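Local coordinates for putative uncharacterized protein (Chaetomium thermophilum, PDB 5IJP) that binds inositol hexakisphosphate through its SPX domain and is probably a sensor of inositol polyphosphates in phosphate homeostasis as part of Vtc4, at residues A[72-84]-A[122-134]. Numbering follows the deposited sequence.
Sequences KQQVKAMEISRRI and DIIADVHDLAKFV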
ATOM      1  N   LYS A  72       3.834   6.816  -2.473  1.00 63.63           N
ATOM      2  CA  LYS A  72       3.722   6.853  -1.009  1.00 63.28           C
ATOM      3  C   LYS A  72       4.284   5.573  -0.377  1.00 66.36           C
ATOM      4  O   LYS A  72       4.899   5.642   0.691  1.00 66.17           O
ATOM      5  CB  LYS A  72       2.266   7.105  -0.569  1.00 65.49           C
ATOM      6  CG  LYS A  72       2.080   7.379   0.931  1.00 79.54           C
ATOM      7  CD  LYS A  72       2.572   8.762   1.362  1.00 90.95           C
ATOM      8  CE  LYS A  72       2.711   8.862   2.859  1.00103.04           C
ATOM      9  NZ  LYS A  72       3.145  10.218   3.281  1.00114.55           N
ATOM     10  N   GLN A  73       4.093   4.416  -1.052  1.00 62.19           N
ATOM     11  CA  GLN A  73       4.603   3.111  -0.620  1.00 61.53           C
ATOM     12  C   GLN A  73       6.134   3.109  -0.618  1.00 66.05           C
ATOM     13  O   GLN A  73       6.737   2.492   0.256  1.00 65.69           O
ATOM     14  CB  GLN A  73       4.083   1.992  -1.536  1.00 62.40           C
ATOM     15  CG  GLN A  73       2.674   1.506  -1.197  1.00 78.54           C
ATOM     16  CD  GLN A  73       2.179   0.388  -2.093  1.00 97.73           C
ATOM     17  OE1 GLN A  73       2.906  -0.169  -2.926  1.00 93.73           O
ATOM     18  NE2 GLN A  73       0.919   0.022  -1.927  1.00 89.91           N
ATOM     19  N   GLN A  74       6.751   3.819  -1.586  1.00 63.38           N
ATOM     20  CA  GLN A  74       8.199   3.940  -1.739  1.00 64.29           C
ATOM     21  C   GLN A  74       8.824   4.822  -0.658  1.00 69.34           C
ATOM     22  O   GLN A  74       9.778   4.388  -0.011  1.00 69.23           O
ATOM     23  CB  GLN A  74       8.552   4.462  -3.144  1.00 66.60           C
ATOM     24  CG  GLN A  74      10.048   4.482  -3.437  1.00 81.34           C
ATOM     25  CD  GLN A  74      10.339   4.784  -4.878  1.00 99.78           C
ATOM     26  OE1 GLN A  74      10.078   3.972  -5.771  1.00 95.60           O
ATOM     27  NE2 GLN A  74      10.906   5.951  -5.133  1.00 91.74           N
ATOM     28  N   VAL A  75       8.306   6.060  -0.486  1.00 66.87           N
ATOM     29  CA  VAL A  75       8.790   7.058   0.480  1.00 68.01           C
ATOM     30  C   VAL A  75       8.798   6.497   1.909  1.00 71.65           C
ATOM     31  O   VAL A  75       9.822   6.587   2.587  1.00 71.88           O
ATOM     32  CB  VAL A  75       8.028   8.417   0.371  1.00 72.96           C
ATOM     33  CG1 VAL A  75       8.549   9.439   1.381  1.00 74.26           C
ATOM     34  CG2 VAL A  75       8.106   8.988  -1.042  1.00 73.78           C
ATOM     35  N   LYS A  76       7.675   5.889   2.341  1.00 67.54           N
ATOM     36  CA  LYS A  76       7.525   5.325   3.682  1.00 67.27           C
ATOM     37  C   LYS A  76       8.436   4.118   3.944  1.00 71.34           C
ATOM     38  O   LYS A  76       9.080   4.082   4.994  1.00 71.55           O
ATOM     39  CB  LYS A  76       6.052   4.999   3.986  1.00 69.24           C
ATOM     40  CG  LYS A  76       5.741   4.878   5.478  1.00 86.11           C
ATOM     41  CD  LYS A  76       5.479   6.233   6.151  1.00 97.96           C
ATOM     42  CE  LYS A  76       5.962   6.275   7.584  1.00109.39           C
ATOM     43  NZ  LYS A  76       5.140   5.428   8.490  1.00117.89           N
ATOM     44  N   ALA A  77       8.506   3.152   3.000  1.00 67.55           N
ATOM     45  CA  ALA A  77       9.341   1.948   3.124  1.00 67.49           C
ATOM     46  C   ALA A  77      10.832   2.274   3.199  1.00 72.96           C
ATOM     47  O   ALA A  77      11.549   1.654   3.987  1.00 72.96           O
ATOM     48  CB  ALA A  77       9.073   0.994   1.974  1.00 67.78           C
ATOM     49  N   MET A  78      11.289   3.249   2.391  1.00 70.60           N
ATOM     50  CA  MET A  78      12.680   3.700   2.354  1.00 71.94           C
ATOM     51  C   MET A  78      13.066   4.432   3.632  1.00 76.53           C
ATOM     52  O   MET A  78      14.208   4.313   4.078  1.00 77.11           O
ATOM     53  CB  MET A  78      12.935   4.567   1.124  1.00 75.36           C
ATOM     54  CG  MET A  78      13.294   3.760  -0.104  1.00 79.40           C
ATOM     55  SD  MET A  78      13.298   4.720  -1.637  1.00 84.98           S
ATOM     56  CE  MET A  78      14.488   5.968  -1.240  1.00 83.87           C
ATOM     57  N   GLU A  79      12.107   5.172   4.231  1.00 72.86           N
ATOM     58  CA  GLU A  79      12.286   5.882   5.500  1.00 73.43           C
ATOM     59  C   GLU A  79      12.407   4.860   6.631  1.00 76.81           C
ATOM     60  O   GLU A  79      13.205   5.060   7.546  1.00 77.33           O
ATOM     61  CB  GLU A  79      11.121   6.848   5.762  1.00 74.83           C
ATOM     62  CG  GLU A  79      11.301   8.203   5.097  1.00 86.70           C
ATOM     63  CD  GLU A  79      10.067   9.080   4.976  1.00107.60           C
ATOM     64  OE1 GLU A  79       8.948   8.604   5.282  1.00 99.61           O
ATOM     65  OE2 GLU A  79      10.219  10.246   4.546  1.00103.40           O
ATOM     66  N   ILE A  80      11.638   3.748   6.538  1.00 72.13           N
ATOM     67  CA  ILE A  80      11.654   2.629   7.485  1.00 71.64           C
ATOM     68  C   ILE A  80      13.005   1.894   7.378  1.00 76.22           C
ATOM     69  O   ILE A  80      13.607   1.592   8.408  1.00 76.42           O
ATOM     70  CB  ILE A  80      10.412   1.703   7.295  1.00 73.71           C
ATOM     71  CG1 ILE A  80       9.132   2.385   7.838  1.00 73.91           C
ATOM     72  CG2 ILE A  80      10.608   0.330   7.955  1.00 74.51           C
ATOM     73  CD1 ILE A  80       7.800   1.873   7.251  1.00 79.66           C
ATOM     74  N   SER A  81      13.493   1.658   6.135  1.00 72.99           N
ATOM     75  CA  SER A  81      14.783   1.013   5.852  1.00 73.80           C
ATOM     76  C   SER A  81      15.942   1.836   6.429  1.00 78.92           C
ATOM     77  O   SER A  81      16.912   1.260   6.925  1.00 79.32           O
ATOM     78  CB  SER A  81      14.973   0.819   4.351  1.00 77.72           C
ATOM     79  OG  SER A  81      14.037  -0.111   3.829  1.00 86.44           O
ATOM     80  N   ARG A  82      15.815   3.180   6.384  1.00 75.85           N
ATOM     81  CA  ARG A  82      16.775   4.137   6.936  1.00 77.14           C
ATOM     82  C   ARG A  82      16.704   4.077   8.471  1.00 80.76           C
ATOM     83  O   ARG A  82      17.747   4.094   9.124  1.00 81.51           O
ATOM     84  CB  ARG A  82      16.466   5.555   6.421  1.00 78.34           C
ATOM     85  CG  ARG A  82      17.462   6.630   6.858  1.00 91.64           C
ATOM     86  CD  ARG A  82      16.857   8.022   6.788  1.00104.02           C
ATOM     87  NE  ARG A  82      15.791   8.213   7.776  1.00112.60           N
ATOM     88  CZ  ARG A  82      14.857   9.157   7.707  1.00127.95           C
ATOM     89  NH1 ARG A  82      13.928   9.249   8.648  1.00115.41           N
ATOM     90  NH2 ARG A  82      14.842  10.014   6.693  1.00116.09           N
ATOM     91  N   ARG A  83      15.473   3.982   9.033  1.00 76.10           N
ATOM     92  CA  ARG A  83      15.212   3.876  10.473  1.00 75.96           C
ATOM     93  C   ARG A  83      15.769   2.572  11.046  1.00 79.72           C
ATOM     94  O   ARG A  83      16.247   2.569  12.181  1.00 80.09           O
ATOM     95  CB  ARG A  83      13.711   3.992  10.778  1.00 75.40           C
ATOM     96  CG  ARG A  83      13.207   5.427  10.867  1.00 86.78           C
ATOM     97  CD  ARG A  83      11.779   5.492  11.375  1.00 96.47           C
ATOM     98  NE  ARG A  83      11.704   5.285  12.824  1.00106.09           N
ATOM     99  CZ  ARG A  83      10.572   5.160  13.509  1.00120.06           C
ATOM    100  NH1 ARG A  83       9.400   5.212  12.886  1.00106.12           N
ATOM    101  NH2 ARG A  83      10.602   4.977  14.822  1.00108.07           N
ATOM    102  N   ILE A  84      15.711   1.472  10.263  1.00 75.62           N
ATOM    103  CA  ILE A  84      16.241   0.159  10.647  1.00 75.86           C
ATOM    104  C   ILE A  84      17.775   0.225  10.674  1.00 81.18           C
ATOM    105  O   ILE A  84      18.376  -0.210  11.654  1.00 81.46           O
ATOM    106  CB  ILE A  84      15.682  -0.989   9.746  1.00 78.29           C
ATOM    107  CG1 ILE A  84      14.188  -1.245  10.048  1.00 77.67           C
ATOM    108  CG2 ILE A  84      16.496  -2.294   9.899  1.00 80.08           C
ATOM    109  CD1 ILE A  84      13.404  -1.992   8.961  1.00 84.13           C
ATOM    110  N   ASP A 122       8.356   0.774  17.582  1.00 79.88           N
ATOM    111  CA  ASP A 122       7.712   1.852  16.832  1.00 78.81           C
ATOM    112  C   ASP A 122       7.874   1.614  15.329  1.00 80.46           C
ATOM    113  O   ASP A 122       6.956   1.913  14.564  1.00 79.56           O
ATOM    114  CB  ASP A 122       8.307   3.211  17.227  1.00 81.42           C
ATOM    115  CG  ASP A 122       7.516   4.397  16.716  1.00 91.63           C
ATOM    116  OD1 ASP A 122       7.911   4.969  15.678  1.00 91.48           O
ATOM    117  OD2 ASP A 122       6.505   4.756  17.357  1.00 98.62           O
ATOM    118  N   ILE A 123       9.035   1.056  14.914  1.00 75.88           N
ATOM    119  CA  ILE A 123       9.329   0.724  13.516  1.00 74.14           C
ATOM    120  C   ILE A 123       8.456  -0.471  13.090  1.00 76.93           C
ATOM    121  O   ILE A 123       7.909  -0.445  11.988  1.00 75.47           O
ATOM    122  CB  ILE A 123      10.851   0.506  13.246  1.00 77.30           C
ATOM    123  CG1 ILE A 123      11.701   1.662  13.825  1.00 78.54           C
ATOM    124  CG2 ILE A 123      11.132   0.335  11.744  1.00 77.01           C
ATOM    125  CD1 ILE A 123      13.151   1.287  14.202  1.00 86.30           C
ATOM    126  N   ILE A 124       8.286  -1.481  13.982  1.00 74.11           N
ATOM    127  CA  ILE A 124       7.446  -2.672  13.752  1.00 74.02           C
ATOM    128  C   ILE A 124       5.991  -2.235  13.510  1.00 77.63           C
ATOM    129  O   ILE A 124       5.352  -2.731  12.577  1.00 76.65           O
ATOM    130  CB  ILE A 124       7.579  -3.724  14.899  1.00 78.68           C
ATOM    131  CG1 ILE A 124       9.032  -4.239  15.017  1.00 79.41           C
ATOM    132  CG2 ILE A 124       6.602  -4.905  14.713  1.00 80.02           C
ATOM    133  CD1 ILE A 124       9.430  -4.731  16.391  1.00 88.10           C
ATOM    134  N   ALA A 125       5.497  -1.277  14.326  1.00 74.75           N
ATOM    135  CA  ALA A 125       4.155  -0.699  14.214  1.00 74.64           C
ATOM    136  C   ALA A 125       4.022   0.076  12.899  1.00 77.14           C
ATOM    137  O   ALA A 125       2.976  -0.002  12.254  1.00 76.41           O
ATOM    138  CB  ALA A 125       3.877   0.213  15.398  1.00 76.69           C
ATOM    139  N   ASP A 126       5.101   0.781  12.484  1.00 73.06           N
ATOM    140  CA  ASP A 126       5.166   1.534  11.230  1.00 71.89           C
ATOM    141  C   ASP A 126       5.181   0.593  10.018  1.00 74.86           C
ATOM    142  O   ASP A 126       4.642   0.951   8.971  1.00 73.83           O
ATOM    143  CB  ASP A 126       6.374   2.489  11.217  1.00 73.82           C
ATOM    144  CG  ASP A 126       6.162   3.807  11.950  1.00 84.49           C
ATOM    145  OD1 ASP A 126       5.365   3.834  12.917  1.00 85.79           O
ATOM    146  OD2 ASP A 126       6.815   4.804  11.574  1.00 90.52           O
ATOM    147  N   VAL A 127       5.775  -0.616  10.173  1.00 71.57           N
ATOM    148  CA  VAL A 127       5.822  -1.661   9.141  1.00 70.86           C
ATOM    149  C   VAL A 127       4.392  -2.191   8.945  1.00 74.86           C
ATOM    150  O   VAL A 127       3.930  -2.272   7.808  1.00 73.65           O
ATOM    151  CB  VAL A 127       6.850  -2.790   9.476  1.00 75.33           C
ATOM    152  CG1 VAL A 127       6.641  -4.031   8.607  1.00 75.17           C
ATOM    153  CG2 VAL A 127       8.282  -2.291   9.338  1.00 75.08           C
ATOM    154  N   HIS A 128       3.693  -2.501  10.062  1.00 72.74           N
ATOM    155  CA  HIS A 128       2.312  -2.993  10.086  1.00 73.22           C
ATOM    156  C   HIS A 128       1.332  -1.965   9.508  1.00 76.11           C
ATOM    157  O   HIS A 128       0.430  -2.351   8.763  1.00 75.57           O
ATOM    158  CB  HIS A 128       1.906  -3.415  11.511  1.00 75.86           C
ATOM    159  CG  HIS A 128       0.471  -3.827  11.645  1.00 80.46           C
ATOM    160  ND1 HIS A 128      -0.420  -3.093  12.408  1.00 83.29           N
ATOM    161  CD2 HIS A 128      -0.188  -4.870  11.088  1.00 82.70           C
ATOM    162  CE1 HIS A 128      -1.582  -3.717  12.303  1.00 83.74           C
ATOM    163  NE2 HIS A 128      -1.492  -4.790  11.517  1.00 83.77           N
ATOM    164  N   ASP A 129       1.520  -0.667   9.836  1.00 72.23           N
ATOM    165  CA  ASP A 129       0.688   0.429   9.329  1.00 71.62           C
ATOM    166  C   ASP A 129       0.878   0.616   7.822  1.00 73.64           C
ATOM    167  O   ASP A 129      -0.084   0.938   7.125  1.00 73.10           O
ATOM    168  CB  ASP A 129       0.954   1.739  10.091  1.00 74.16           C
ATOM    169  CG  ASP A 129       0.403   1.771  11.507  1.00 86.02           C
ATOM    170  OD1 ASP A 129      -0.735   1.289  11.717  1.00 87.14           O
ATOM    171  OD2 ASP A 129       1.086   2.322  12.396  1.00 93.35           O
ATOM    172  N   LEU A 130       2.113   0.386   7.322  1.00 69.13           N
ATOM    173  CA  LEU A 130       2.437   0.452   5.895  1.00 67.79           C
ATOM    174  C   LEU A 130       1.871  -0.789   5.197  1.00 71.02           C
ATOM    175  O   LEU A 130       1.345  -0.672   4.091  1.00 70.28           O
ATOM    176  CB  LEU A 130       3.961   0.576   5.671  1.00 67.65           C
ATOM    177  CG  LEU A 130       4.470   0.586   4.217  1.00 71.81           C
ATOM    178  CD1 LEU A 130       4.043   1.843   3.470  1.00 72.02           C
ATOM    179  CD2 LEU A 130       5.966   0.454   4.172  1.00 74.27           C
ATOM    180  N   ALA A 131       1.955  -1.966   5.861  1.00 67.65           N
ATOM    181  CA  ALA A 131       1.421  -3.241   5.370  1.00 67.46           C
ATOM    182  C   ALA A 131      -0.103  -3.160   5.251  1.00 70.93           C
ATOM    183  O   ALA A 131      -0.664  -3.719   4.311  1.00 70.24           O
ATOM    184  CB  ALA A 131       1.816  -4.376   6.302  1.00 69.27           C
ATOM    185  N   LYS A 132      -0.756  -2.432   6.191  1.00 67.72           N
ATOM    186  CA  LYS A 132      -2.200  -2.181   6.214  1.00 67.97           C
ATOM    187  C   LYS A 132      -2.582  -1.306   5.019  1.00 70.49           C
ATOM    188  O   LYS A 132      -3.616  -1.552   4.396  1.00 70.24           O
ATOM    189  CB  LYS A 132      -2.614  -1.493   7.527  1.00 71.64           C
ATOM    190  CG  LYS A 132      -3.395  -2.385   8.488  1.00 88.57           C
ATOM    191  CD  LYS A 132      -4.908  -2.306   8.259  1.00100.10           C
ATOM    192  CE  LYS A 132      -5.709  -2.872   9.411  1.00114.26           C
ATOM    193  NZ  LYS A 132      -5.620  -4.355   9.488  1.00125.17           N
ATOM    194  N   PHE A 133      -1.731  -0.302   4.694  1.00 66.00           N
ATOM    195  CA  PHE A 133      -1.906   0.610   3.560  1.00 65.07           C
ATOM    196  C   PHE A 133      -1.763  -0.153   2.241  1.00 67.50           C
ATOM    197  O   PHE A 133      -2.582   0.043   1.347  1.00 67.02           O
ATOM    198  CB  PHE A 133      -0.915   1.791   3.639  1.00 66.86           C
ATOM    199  CG  PHE A 133      -0.922   2.733   2.453  1.00 68.21           C
ATOM    200  CD1 PHE A 133      -1.932   3.675   2.298  1.00 71.97           C
ATOM    201  CD2 PHE A 133       0.098   2.697   1.510  1.00 69.85           C
ATOM    202  CE1 PHE A 133      -1.934   4.548   1.204  1.00 72.87           C
ATOM    203  CE2 PHE A 133       0.097   3.573   0.419  1.00 72.72           C
ATOM    204  CZ  PHE A 133      -0.919   4.493   0.275  1.00 71.36           C
ATOM    205  N   VAL A 134      -0.747  -1.038   2.135  1.00 63.23           N
ATOM    206  CA  VAL A 134      -0.506  -1.880   0.955  1.00 62.47           C
ATOM    207  C   VAL A 134      -1.705  -2.836   0.767  1.00 66.82           C
ATOM    208  O   VAL A 134      -2.183  -2.989  -0.356  1.00 66.18           O
ATOM    209  CB  VAL A 134       0.871  -2.612   1.022  1.00 66.24           C
ATOM    210  CG1 VAL A 134       1.031  -3.636  -0.102  1.00 66.12           C
ATOM    211  CG2 VAL A 134       2.029  -1.616   0.991  1.00 65.70           C
TER
HETATM  212  O   HOH W   1      -1.364  -1.285  -3.068  1.00 70.75           O
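Q73 lays its side chain across V134 at one end of this antiparallel helix pair, formed by the two long helices, 52-97 and 110-151, of the SPX helical bundle; the axes of segments 72-84 and 122-134 come within 10.6 Å, at 163°. Q73 CG meets the F133 ring at its edge, 3.7 Å from F133 CE2, while Q73 NE2 passes over V134 CG2 and donates to a water that returns a weak bond to V134 O. F133 also stacks with Y15 and meets Y19 edge-to-face. K76 lies alongside L130, CB against CD1, and brings NZ to 3.6 Å from D126 OD2 in a long salt bridge. L130 is a knob among Q73, K76, A77 and I80, its CD2 3.8 Å from A77 CB; Y174 of helix 171-190 covers the same pair. I80 answers as a knob among I123, D126, V127 and L130, CG2 touching both I123 CG2 and V127 CG2. R83 closes the network: its chain turns at chi3 (77°), the guanidinium lying over I123 CG1, and NH1 reaches D126 OD2 at 2.9 Å. R83 NH1 and NH2 both donate to D122 OD1, which lies near the guanidinium plane; NH2 comes to 2.8 Å on the anti side. Shortened to an alanine, R83 would probably leave D122 OD1 without its paired donors, D126 without its guanidinium partner and I123 CG1 without the flat group over it. Beyond it, I84 CG1 packs 3.8 Å from I123 CG2.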